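Malonyl CoA-acyl carrier protein transacylase (Clostridium perfringens, PDB 3PTW) probably transfers the malonyl group from malonyl-CoA to acyl carrier protein, the step that supplies malonyl units for fatty acid synthesis. Local coordinates at residues 92-97 with 226-231; 5-10 with 86-91; 99-104 with 220-225. All coordinates share one frame; numbering follows the deposited sequence.

From the N terminus, strand 4-8 comes first. Contact 2 closes a mostly helical loop of 75 residues by pairing it with strand 86-89. The chain then turns through S91 into helix 93-100, and contact 1 opens. It closes 128 residues later, where the helix meets the end of strand 225-228. Contact 3 is nested inside that loop: the end of the same helix and the turn after it, residues 99-104, meet residues 220-225, which lead into the strand. Contacts 2 and 1 are thus in series. N229 of contact 1 bonds to G89 and S91 of contact 2, and S87 bonds to I225 of contact 3. Together they tie strands 4-8, 86-89 and 225-228 to one helix.

Contact 1: residues 92-97 with 226-231; sequences LGEYSA and VMSNVK
E94, V226 and A97 make most of this contact, in which the helix after a probable nucleophile elbow (GxSxG, G89 to G93) packs on a strand of the parallel part of the sheet. Helix 93-97 and strand 226-228 run roughly antiparallel, with 148° between their N-to-C directions. E94 reaches over with CG anti to the backbone N and an extended chain. E94 OE1 accepts from N229 N at 2.9 Å, on the syn side and 18° out of the carboxylate plane. A water donates to both E94 OE1 and M227 O. A second water links E94 OE2 to S228 OG, and OE2 also bonds Y235. The carboxylate is buried, and these bonds fix its rotation. The N229 amide slides past it in the opposite direction, with the planes 61° apart. N229 OD1 takes the N-H of S91, the presumed nucleophile, and ND2 bonds G89 O and D258. E94 therefore holds the backbone of a residue that braces the elbow. At the other end of the contact V226 CG2 lies against the A97 carbonyl, 3.8 Å from A97 O. The apolar pair is V226 CG1 on A97 CB, also at 3.8 Å.

Contact 2: residues 5-10 with 86-91; sequences GFLFAG and ISCGLS
G5 meets I86 where two parallel strands at the centre of the mixed sheet of the acyltransferase fold run side by side. Strand 86-89 leads into a probable nucleophile elbow, with S91 in the serine position of GxSxG. The axes of strand segments 5-8 and 86-89 are 4.6 Å apart and cross at 18°. G5 CA makes a CA-H...O contact to I86 O at 3.1 Å. The same oxygen accepts from F6 N, in its carbonyl plane. F6 then returns a bond from its own carbonyl: C88 N donates to F6 O at 3.0 Å, nearly along the C=O axis. F6 CB lies against S87 CB. The F6 ring leads away from this pair and meets the H100 ring on the helix that follows the elbow.

L7 is on the other face of the sheet, with C88. L7 CD2 touches C88 SG at 3.9 Å, and both side chains rest on M262 of helix 255-264. The two faces of the sheet are thus packed by different helices. F8 is back on the face of F6 and S87. F8 N donates to C88 O at 3.1 Å. Chi1 of -61° sets the F8 ring beside the backbone N, turned back beside S87. F8 CE2 lies 3.8 Å from S87 CB, while S87 OG is at the ring edge, in its plane. S96 and A97 of helix 93-100 pack on the same ring. Beyond F8 the strands separate, and direct pairing gives way to a water. It donates to F8 O at 2.7 Å and accepts from L90 N at 2.8 Å.

Contact 3: residues 99-104 with 220-225; sequences IHSGAI and NKLNGI
A103 and L222 form the tight part of this contact. A103 CB presses on L222 CD2 at 3.5 Å, closer than usual for two carbons. S101 is buried beside them. S101 CB meets N223 O at 3.2 Å, and S101 OG lies near L222 CB. Chi1 of 86° turns that hydroxyl back toward its own helix, where it bonds L98 O. Two backbone bonds hold the segments together. N220 N donates to A103 O at 2.7 Å in a nearly straight bond (171°). N223 N donates to S101 O at 2.8 Å.

The side chains of N220 and N223 are on the looser, solvent side. Each adds a weak amide bond: N220 ND2 to G102 O, and N223 ND2 to S101 O, both at 3.3 Å. S101 O is thus gripped twice by one residue. The K221 side chain starts away from residues 99-104, and only its last torsion bends, with NZ bonded to L222 O. G102 takes a positive phi of 85°, and its N bonds I99 O. The loop before strand 225-228 therefore packs on a helix C-terminus that ends in a Schellman motif.

Contact 1: residues 92-97 with 226-231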
loop_
_atom_site.group_PDB
_atom_site.type_symbol
_atom_site.label_atom_id
_atom_site.label_comp_id
_atom_site.label_asym_id
_atom_site.label_seq_id
_atom_site.Cartn_x
_atom_site.Cartn_y
_atom_site.Cartn_z
ATOM N N LEU A 92 -0.289 3.133 0.103
ATOM C CA LEU A 92 -1.451 3.395 0.957
ATOM C C LEU A 92 -1.559 2.496 2.190
ATOM O O LEU A 92 -1.910 2.975 3.279
ATOM C CB LEU A 92 -2.758 3.316 0.161
ATOM C CG LEU A 92 -4.044 3.428 0.993
ATOM C CD1 LEU A 92 -4.186 4.806 1.650
ATOM C CD2 LEU A 92 -5.263 3.105 0.154
ATOM N N GLY A 93 -1.275 1.205 2.018
ATOM C CA GLY A 93 -1.360 0.224 3.116
ATOM C C GLY A 93 -0.408 0.492 4.283
ATOM O O GLY A 93 -0.557 -0.109 5.356
ATOM N N GLU A 94 0.553 1.401 4.089
ATOM C CA GLU A 94 1.424 1.846 5.182
ATOM C C GLU A 94 0.597 2.522 6.264
ATOM O O GLU A 94 0.914 2.412 7.454
ATOM C CB GLU A 94 2.512 2.801 4.684
ATOM C CG GLU A 94 3.404 3.389 5.798
ATOM C CD GLU A 94 4.795 3.692 5.308
ATOM O OE1 GLU A 94 5.286 2.957 4.409
ATOM O OE2 GLU A 94 5.404 4.660 5.821
ATOM N N TYR A 95 -0.488 3.186 5.848
ATOM C CA TYR A 95 -1.440 3.771 6.804
ATOM C C TYR A 95 -2.172 2.713 7.628
ATOM O O TYR A 95 -2.306 2.873 8.831
ATOM C CB TYR A 95 -2.409 4.750 6.127
ATOM C CG TYR A 95 -1.717 6.042 5.759
ATOM C CD1 TYR A 95 -1.727 7.132 6.627
ATOM C CD2 TYR A 95 -1.015 6.165 4.555
ATOM C CE1 TYR A 95 -1.068 8.312 6.308
ATOM C CE2 TYR A 95 -0.348 7.350 4.230
ATOM C CZ TYR A 95 -0.387 8.414 5.109
ATOM O OH TYR A 95 0.264 9.592 4.808
ATOM N N SER A 96 -2.624 1.630 6.995
ATOM C CA SER A 96 -3.288 0.554 7.739
ATOM C C SER A 96 -2.323 -0.057 8.756
ATOM O O SER A 96 -2.732 -0.477 9.825
ATOM C CB SER A 96 -3.783 -0.568 6.808
ATOM O OG SER A 96 -4.599 -0.094 5.742
ATOM N N ALA A 97 -1.051 -0.156 8.385
ATOM C CA ALA A 97 -0.047 -0.687 9.306
ATOM C C ALA A 97 0.113 0.254 10.516
ATOM O O ALA A 97 0.092 -0.207 11.661
ATOM C CB ALA A 97 1.270 -0.919 8.588
ATOM N N VAL A 226 6.624 -1.506 12.148
ATOM C CA VAL A 226 6.027 -1.123 10.883
ATOM C C VAL A 226 7.186 -0.776 9.972
ATOM O O VAL A 226 8.112 -0.059 10.392
ATOM C CB VAL A 226 5.073 0.086 11.038
ATOM C CG1 VAL A 226 4.560 0.548 9.682
ATOM C CG2 VAL A 226 3.926 -0.268 11.953
ATOM N N MET A 227 7.161 -1.316 8.754
ATOM C CA MET A 227 8.188 -1.009 7.761
ATOM C C MET A 227 7.848 0.278 7.019
ATOM O O MET A 227 6.686 0.512 6.617
ATOM C CB MET A 227 8.392 -2.165 6.764
ATOM C CG MET A 227 8.802 -3.482 7.392
ATOM S SD MET A 227 10.353 -3.331 8.311
ATOM C CE MET A 227 10.543 -4.923 9.081
ATOM N N SER A 228 8.864 1.120 6.855
ATOM C CA SER A 228 8.706 2.347 6.092
ATOM C C SER A 228 9.048 2.110 4.631
ATOM O O SER A 228 10.135 1.607 4.323
ATOM C CB SER A 228 9.568 3.469 6.674
ATOM O OG SER A 228 9.851 4.472 5.686
ATOM N N ASN A 229 8.112 2.477 3.747
ATOM C CA ASN A 229 8.306 2.448 2.296
ATOM C C ASN A 229 9.467 3.357 1.868
ATOM O O ASN A 229 10.213 3.033 0.933
ATOM C CB ASN A 229 7.025 2.890 1.528
ATOM C CG ASN A 229 5.873 1.854 1.557
ATOM O OD1 ASN A 229 4.724 2.206 1.260
ATOM N ND2 ASN A 229 6.168 0.601 1.879
ATOM N N VAL A 230 9.606 4.505 2.528
ATOM C CA VAL A 230 10.691 5.452 2.210
ATOM C C VAL A 230 12.058 4.877 2.590
ATOM O O VAL A 230 13.007 4.931 1.796
ATOM C CB VAL A 230 10.508 6.841 2.912
ATOM C CG1 VAL A 230 11.785 7.691 2.810
ATOM C CG2 VAL A 230 9.347 7.592 2.300
ATOM N N LYS A 231 12.142 4.341 3.805
ATOM C CA LYS A 231 13.403 3.868 4.384
ATOM C C LYS A 231 13.858 2.519 3.822
ATOM O O LYS A 231 15.056 2.261 3.732
ATOM C CB LYS A 231 13.252 3.738 5.904
ATOM C CG LYS A 231 13.187 5.081 6.672
ATOM C CD LYS A 231 13.164 4.860 8.205
ATOM C CE LYS A 231 14.455 4.225 8.703
ATOM N NZ LYS A 231 14.412 3.954 10.158
HETATM O O HOH W 1 4.671 0.270 4.959
HETATM O O HOH W 2 7.541 5.730 4.685
#

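Contact 2: residues 5-10 with 86-91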
loop_
_atom_site.group_PDB
_atom_site.type_symbol
_atom_site.label_atom_id
_atom_site.label_comp_id
_atom_site.label_asym_id
_atom_site.label_seq_id
_atom_site.Cartn_x
_atom_site.Cartn_y
_atom_site.Cartn_z
ATOM N N GLY A 5 3.661 -11.919 9.652
ATOM C CA GLY A 5 3.728 -10.517 9.211
ATOM C C GLY A 5 2.481 -10.104 8.432
ATOM O O GLY A 5 2.018 -10.846 7.570
ATOM N N PHE A 6 1.926 -8.927 8.732
ATOM C CA PHE A 6 0.707 -8.446 8.044
ATOM C C PHE A 6 1.075 -7.533 6.869
ATOM O O PHE A 6 1.960 -6.679 6.986
ATOM C CB PHE A 6 -0.214 -7.661 8.989
ATOM C CG PHE A 6 -0.995 -8.511 9.973
ATOM C CD1 PHE A 6 -1.146 -9.875 9.800
ATOM C CD2 PHE A 6 -1.630 -7.906 11.053
ATOM C CE1 PHE A 6 -1.890 -10.638 10.718
ATOM C CE2 PHE A 6 -2.383 -8.659 11.973
ATOM C CZ PHE A 6 -2.510 -10.017 11.801
ATOM N N LEU A 7 0.384 -7.710 5.751
ATOM C CA LEU A 7 0.563 -6.840 4.590
ATOM C C LEU A 7 -0.799 -6.248 4.276
ATOM O O LEU A 7 -1.793 -6.976 4.170
ATOM C CB LEU A 7 1.089 -7.620 3.373
ATOM C CG LEU A 7 2.392 -8.415 3.514
ATOM C CD1 LEU A 7 2.647 -9.229 2.266
ATOM C CD2 LEU A 7 3.595 -7.540 3.847
ATOM N N PHE A 8 -0.859 -4.934 4.154
ATOM C CA PHE A 8 -2.149 -4.294 3.909
ATOM C C PHE A 8 -2.260 -3.812 2.484
ATOM O O PHE A 8 -1.361 -3.119 1.985
ATOM C CB PHE A 8 -2.395 -3.170 4.911
ATOM C CG PHE A 8 -2.442 -3.650 6.334
ATOM C CD1 PHE A 8 -3.603 -4.256 6.838
ATOM C CD2 PHE A 8 -1.321 -3.537 7.155
ATOM C CE1 PHE A 8 -3.652 -4.726 8.137
ATOM C CE2 PHE A 8 -1.352 -4.008 8.472
ATOM C CZ PHE A 8 -2.524 -4.607 8.968
ATOM N N ALA A 9 -3.369 -4.192 1.847
ATOM C CA ALA A 9 -3.671 -3.841 0.449
ATOM C C ALA A 9 -3.700 -2.348 0.202
ATOM O O ALA A 9 -3.976 -1.562 1.119
ATOM C CB ALA A 9 -4.988 -4.441 0.037
ATOM N N GLY A 10 -3.451 -1.959 -1.045
ATOM C CA GLY A 10 -3.378 -0.548 -1.404
ATOM C C GLY A 10 -4.109 -0.189 -2.682
ATOM O O GLY A 10 -4.958 -0.956 -3.182
ATOM N N ILE A 86 4.498 -7.292 13.260
ATOM C CA ILE A 86 5.350 -6.841 12.150
ATOM C C ILE A 86 4.503 -6.692 10.891
ATOM O O ILE A 86 3.949 -7.672 10.388
ATOM C CB ILE A 86 6.557 -7.795 11.861
ATOM C CG1 ILE A 86 7.203 -8.303 13.161
ATOM C CG2 ILE A 86 7.586 -7.083 10.980
ATOM C CD1 ILE A 86 8.208 -9.479 12.978
ATOM N N SER A 87 4.384 -5.464 10.394
ATOM C CA SER A 87 3.523 -5.196 9.244
ATOM C C SER A 87 4.065 -4.132 8.302
ATOM O O SER A 87 4.995 -3.398 8.633
ATOM C CB SER A 87 2.095 -4.851 9.692
ATOM O OG SER A 87 2.029 -3.624 10.391
ATOM N N CYS A 88 3.493 -4.081 7.105
ATOM C CA CYS A 88 3.763 -2.993 6.179
ATOM C C CYS A 88 2.729 -3.010 5.093
ATOM O O CYS A 88 1.865 -3.899 5.072
ATOM C CB CYS A 88 5.182 -3.074 5.600
ATOM S SG CYS A 88 5.418 -4.135 4.201
ATOM N N GLY A 89 2.815 -2.009 4.221
ATOM C CA GLY A 89 1.963 -1.873 3.054
ATOM C C GLY A 89 2.773 -1.399 1.855
ATOM O O GLY A 89 4.013 -1.349 1.898
ATOM N N LEU A 90 2.071 -1.053 0.778
ATOM C CA LEU A 90 2.724 -0.590 -0.446
ATOM C C LEU A 90 2.031 0.708 -0.804
ATOM O O LEU A 90 0.921 0.698 -1.365
ATOM C CB LEU A 90 2.581 -1.649 -1.556
ATOM C CG LEU A 90 3.095 -1.574 -3.015
ATOM C CD1 LEU A 90 3.350 -0.180 -3.581
ATOM C CD2 LEU A 90 4.293 -2.397 -3.231
ATOM N N SER A 91 2.689 1.817 -0.437
ATOM C CA SER A 91 2.111 3.164 -0.462
ATOM C C SER A 91 0.956 3.291 0.552
ATOM O O SER A 91 1.210 3.503 1.743
ATOM C CB SER A 91 1.729 3.612 -1.892
ATOM O OG SER A 91 1.175 4.920 -1.899
HETATM O O HOH W 3 -0.619 -1.275 0.154
#

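Contact 3: residues 99-104 with 220-225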
loop_
_atom_site.group_PDB
_atom_site.type_symbol
_atom_site.label_atom_id
_atom_site.label_comp_id
_atom_site.label_asym_id
_atom_site.label_seq_id
_atom_site.Cartn_x
_atom_site.Cartn_y
_atom_site.Cartn_z
ATOM N N ILE A 99 -2.055 2.446 11.766
ATOM C CA ILE A 99 -3.269 2.313 12.567
ATOM C C ILE A 99 -3.226 1.025 13.381
ATOM O O ILE A 99 -3.528 1.031 14.568
ATOM C CB ILE A 99 -4.572 2.326 11.698
ATOM C CG1 ILE A 99 -4.800 3.706 11.066
ATOM C CG2 ILE A 99 -5.805 1.865 12.534
ATOM C CD1 ILE A 99 -5.791 3.716 9.861
ATOM N N HIS A 100 -2.841 -0.077 12.746
ATOM C CA HIS A 100 -2.725 -1.369 13.443
ATOM C C HIS A 100 -1.767 -1.215 14.626
ATOM O O HIS A 100 -2.035 -1.728 15.715
ATOM C CB HIS A 100 -2.308 -2.468 12.442
ATOM C CG HIS A 100 -1.823 -3.739 13.068
ATOM N ND1 HIS A 100 -2.553 -4.443 14.001
ATOM C CD2 HIS A 100 -0.686 -4.446 12.869
ATOM C CE1 HIS A 100 -1.875 -5.516 14.369
ATOM N NE2 HIS A 100 -0.746 -5.551 13.680
ATOM N N SER A 101 -0.693 -0.440 14.423
ATOM C CA SER A 101 0.298 -0.194 15.468
ATOM C C SER A 101 -0.203 0.715 16.592
ATOM O O SER A 101 0.448 0.823 17.613
ATOM C CB SER A 101 1.586 0.407 14.883
ATOM O OG SER A 101 1.511 1.826 14.780
ATOM N N GLY A 102 -1.325 1.401 16.392
ATOM C CA GLY A 102 -1.795 2.363 17.391
ATOM C C GLY A 102 -1.183 3.756 17.272
ATOM O O GLY A 102 -1.510 4.645 18.056
ATOM N N ALA A 103 -0.302 3.964 16.287
ATOM C CA ALA A 103 0.343 5.270 16.101
ATOM C C ALA A 103 -0.668 6.313 15.632
ATOM O O ALA A 103 -0.560 7.507 15.943
ATOM C CB ALA A 103 1.474 5.155 15.117
ATOM N N ILE A 104 -1.646 5.838 14.864
ATOM C CA ILE A 104 -2.690 6.681 14.326
ATOM C C ILE A 104 -4.022 6.005 14.617
ATOM O O ILE A 104 -4.162 4.795 14.502
ATOM C CB ILE A 104 -2.503 6.950 12.795
ATOM C CG1 ILE A 104 -1.160 7.662 12.524
ATOM C CG2 ILE A 104 -3.639 7.805 12.253
ATOM C CD1 ILE A 104 -0.760 7.754 11.026
ATOM N N ASN A 220 0.667 8.877 17.928
ATOM C CA ASN A 220 1.153 8.165 19.100
ATOM C C ASN A 220 2.377 7.304 18.796
ATOM O O ASN A 220 2.742 7.094 17.630
ATOM C CB ASN A 220 0.051 7.265 19.659
ATOM C CG ASN A 220 -1.234 8.015 19.929
ATOM O OD1 ASN A 220 -1.291 8.860 20.819
ATOM N ND2 ASN A 220 -2.279 7.708 19.157
ATOM N N LYS A 221 2.993 6.806 19.866
ATOM C CA LYS A 221 4.044 5.808 19.787
ATOM C C LYS A 221 3.531 4.546 19.056
ATOM O O LYS A 221 2.370 4.150 19.209
ATOM C CB LYS A 221 4.510 5.487 21.214
ATOM C CG LYS A 221 5.409 4.278 21.379
ATOM C CD LYS A 221 5.396 3.792 22.830
ATOM C CE LYS A 221 6.260 2.553 23.006
ATOM N NZ LYS A 221 5.652 1.353 22.366
ATOM N N LEU A 222 4.394 3.933 18.249
ATOM C CA LEU A 222 4.053 2.680 17.563
ATOM C C LEU A 222 4.151 1.499 18.502
ATOM O O LEU A 222 5.085 1.402 19.306
ATOM C CB LEU A 222 4.979 2.386 16.378
ATOM C CG LEU A 222 5.596 3.422 15.435
ATOM C CD1 LEU A 222 5.577 2.862 14.023
ATOM C CD2 LEU A 222 4.895 4.756 15.490
ATOM N N ASN A 223 3.178 0.608 18.399
ATOM C CA ASN A 223 3.330 -0.740 18.914
ATOM C C ASN A 223 3.853 -1.630 17.811
ATOM O O ASN A 223 3.447 -1.486 16.656
ATOM C CB ASN A 223 1.993 -1.283 19.365
ATOM C CG ASN A 223 1.662 -0.873 20.745
ATOM O OD1 ASN A 223 2.074 -1.520 21.716
ATOM N ND2 ASN A 223 0.913 0.212 20.863
ATOM N N GLY A 224 4.737 -2.554 18.162
ATOM C CA GLY A 224 5.321 -3.456 17.185
ATOM C C GLY A 224 6.132 -2.755 16.115
ATOM O O GLY A 224 6.642 -1.639 16.308
ATOM N N ILE A 225 6.267 -3.423 14.981
ATOM C CA ILE A 225 7.199 -2.996 13.945
ATOM C C ILE A 225 6.413 -2.700 12.691
ATOM O O ILE A 225 5.606 -3.521 12.246
ATOM C CB ILE A 225 8.273 -4.072 13.668
ATOM C CG1 ILE A 225 9.191 -4.235 14.886
ATOM C CG2 ILE A 225 9.103 -3.721 12.424
ATOM C CD1 ILE A 225 10.064 -5.497 14.849
#